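Local atomic coordinates of uncharacterized protein (Bacteroides vulgatus, PDB entry 4QB7), a protein that probably forms part of the tip of a fimbrium, the surface filament with which the bacterium adheres and builds biofilms. Residues D143-T146 and A147-D150. Residues are numbered along the deposited sequence; the frame is centred on the assembly and turned at random.
With SO4 (sulfate ion), chain N.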
ATOM      1  N   ASP A 143      -8.954  -2.504 -10.370  1.00 40.87           N
ATOM      2  CA  ASP A 143      -9.087  -2.250 -11.775  1.00 40.72           C
ATOM      3  C   ASP A 143     -10.479  -1.700 -12.055  1.00 45.47           C
ATOM      4  O   ASP A 143     -11.468  -2.405 -11.884  1.00 45.68           O
ATOM      5  CB  ASP A 143      -8.816  -3.523 -12.582  1.00 41.79           C
ATOM      6  CG  ASP A 143      -8.812  -3.284 -14.072  1.00 45.95           C
ATOM      7  OD1 ASP A 143      -9.122  -2.146 -14.492  1.00 45.28           O
ATOM      8  OD2 ASP A 143      -8.537  -4.235 -14.819  1.00 52.11           O
ATOM      9  N   CYS A 144     -10.536  -0.434 -12.474  1.00 43.12           N
ATOM     10  CA  CYS A 144     -11.755   0.245 -12.885  1.00 44.66           C
ATOM     11  C   CYS A 144     -11.475   1.103 -14.144  1.00 49.34           C
ATOM     12  O   CYS A 144     -12.132   2.120 -14.368  1.00 48.73           O
ATOM     13  CB  CYS A 144     -12.369   1.056 -11.746  1.00 46.42           C
ATOM     14  SG  CYS A 144     -11.308   2.366 -11.091  1.00 50.89           S
ATOM     15  N   HIS A 145     -10.532   0.635 -15.007  1.00 48.03           N
ATOM     16  CA  HIS A 145     -10.206   1.338 -16.246  1.00 49.12           C
ATOM     17  C   HIS A 145     -11.329   1.074 -17.287  1.00 51.80           C
ATOM     18  O   HIS A 145     -12.026   0.047 -17.230  1.00 49.96           O
ATOM     19  CB  HIS A 145      -8.757   1.065 -16.753  1.00 50.56           C
ATOM     20  CG  HIS A 145      -8.483  -0.234 -17.455  1.00 54.84           C
ATOM     21  ND1 HIS A 145      -8.536  -1.453 -16.789  1.00 56.66           N
ATOM     22  CD2 HIS A 145      -7.998  -0.450 -18.702  1.00 57.62           C
ATOM     23  CE1 HIS A 145      -8.163  -2.372 -17.667  1.00 55.96           C
ATOM     24  NE2 HIS A 145      -7.811  -1.818 -18.827  1.00 57.19           N
ATOM     25  N   THR A 146     -11.566   2.083 -18.151  1.00 47.97           N
ATOM     26  CA  THR A 146     -12.660   2.145 -19.122  1.00 47.97           C
ATOM     27  C   THR A 146     -12.543   1.078 -20.213  1.00 51.87           C
ATOM     28  O   THR A 146     -13.562   0.666 -20.754  1.00 51.81           O
ATOM     29  CB  THR A 146     -12.780   3.564 -19.710  1.00 57.64           C
ATOM     30  OG1 THR A 146     -11.629   3.857 -20.496  1.00 69.07           O
ATOM     31  CG2 THR A 146     -12.918   4.638 -18.627  1.00 49.90           C
ATOM     32  N   ALA A 147     -11.328   0.600 -20.506  1.00 48.60           N
ATOM     33  CA  ALA A 147     -11.107  -0.421 -21.525  1.00 47.97           C
ATOM     34  C   ALA A 147     -11.679  -1.805 -21.123  1.00 49.82           C
ATOM     35  O   ALA A 147     -11.673  -2.697 -21.955  1.00 50.98           O
ATOM     36  CB  ALA A 147      -9.631  -0.528 -21.848  1.00 48.79           C
ATOM     37  N   ILE A 148     -12.198  -1.983 -19.891  1.00 43.54           N
ATOM     38  CA  ILE A 148     -12.843  -3.246 -19.518  1.00 41.79           C
ATOM     39  C   ILE A 148     -14.346  -2.989 -19.251  1.00 46.43           C
ATOM     40  O   ILE A 148     -15.043  -3.860 -18.738  1.00 47.16           O
ATOM     41  CB  ILE A 148     -12.152  -4.056 -18.404  1.00 43.62           C
ATOM     42  CG1 ILE A 148     -12.017  -3.276 -17.073  1.00 43.18           C
ATOM     43  CG2 ILE A 148     -10.824  -4.604 -18.916  1.00 44.58           C
ATOM     44  CD1 ILE A 148     -11.825  -4.167 -15.846  1.00 45.72           C
ATOM     45  N   GLN A 149     -14.838  -1.807 -19.665  1.00 42.90           N
ATOM     46  CA  GLN A 149     -16.244  -1.403 -19.625  1.00 43.11           C
ATOM     47  C   GLN A 149     -16.834  -1.496 -21.019  1.00 49.25           C
ATOM     48  O   GLN A 149     -16.117  -1.301 -22.016  1.00 49.06           O
ATOM     49  CB  GLN A 149     -16.405   0.018 -19.090  1.00 44.01           C
ATOM     50  CG  GLN A 149     -15.745   0.198 -17.755  1.00 48.38           C
ATOM     51  CD  GLN A 149     -15.903   1.581 -17.186  1.00 59.42           C
ATOM     52  OE1 GLN A 149     -16.424   2.504 -17.827  1.00 51.89           O
ATOM     53  NE2 GLN A 149     -15.425   1.745 -15.961  1.00 43.57           N
ATOM     54  N   ASP A 150     -18.142  -1.802 -21.098  1.00 47.13           N
ATOM     55  CA  ASP A 150     -18.897  -1.934 -22.365  1.00 47.68           C
ATOM     56  C   ASP A 150     -18.216  -2.914 -23.325  1.00 51.63           C
ATOM     57  O   ASP A 150     -17.983  -2.600 -24.499  1.00 52.32           O
ATOM     58  CB  ASP A 150     -19.097  -0.565 -23.040  1.00 49.64           C
ATOM     59  CG  ASP A 150     -19.999   0.382 -22.294  1.00 55.59           C
ATOM     60  OD1 ASP A 150     -20.882  -0.104 -21.530  1.00 53.84           O
ATOM     61  OD2 ASP A 150     -19.853   1.599 -22.490  1.00 62.29           O
TER
HETATM   62  S   SO4 N 413      -8.652   4.473 -18.406  0.60 83.99           S
HETATM   63  O1  SO4 N 413      -7.370   4.400 -17.694  0.60 85.91           O
HETATM   64  O2  SO4 N 413      -9.723   4.498 -17.410  0.60 81.76           O
HETATM   65  O3  SO4 N 413      -8.718   5.718 -19.172  0.60 84.83           O
HETATM   66  O4  SO4 N 413      -8.766   3.315 -19.344  0.60 81.97           O
HETATM   67  O   HOH W   1     -13.845  -0.711 -15.300  1.00 43.43           O
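Asp143 lays its carboxylate against the end of Ile148, OD2 lying 3.4 Å from CD1. With CG anti to the backbone N (chi1 -174°), OD1 reaches forward to the backbone N of His145, 3.2 Å away and nearly along the C-O axis, forming an Asx turn that a short acidic side chain suits well. The same OD1 pairs with His145 ND1, a His-carboxylate bond modelled very short and so doubtful in detail, which probably helps hold the ring's rotation, while OD2 is held by the backbone N of Lys163. Cys144 sits inside this turn, its CB directed away from 147-150. The His145 imidazole crosses Ile148 at about a right angle, CE1 lying 3.7 Å from CG2, and meets the small apolar Ala147 CB obliquely at CD2, 3.5 Å off. Were the imidazole cut back to an alanine here, Asp143 OD1 would probably lose its side-chain donor and a gap open beside Ala147 and Ile148. Thr146 begins a short 3-10 turn: its N binds sulfate O2, and its hydroxyl suits the place by reaching sulfate O4, the ion probably coming from the crystallisation liquor. Its O accepts from Gln149 N at 3.0 Å, whereas Ile148 N bonds weakly to His145 O. A water donates to that carbonyl and accepts from NE2, carried there by Gln149's extended chain. The turn leaves strand 141-143, with branched, apolar Ile148 suitably buried on Val160 and Phe162 of strand 159-178 and Phe93 of strand 90-97.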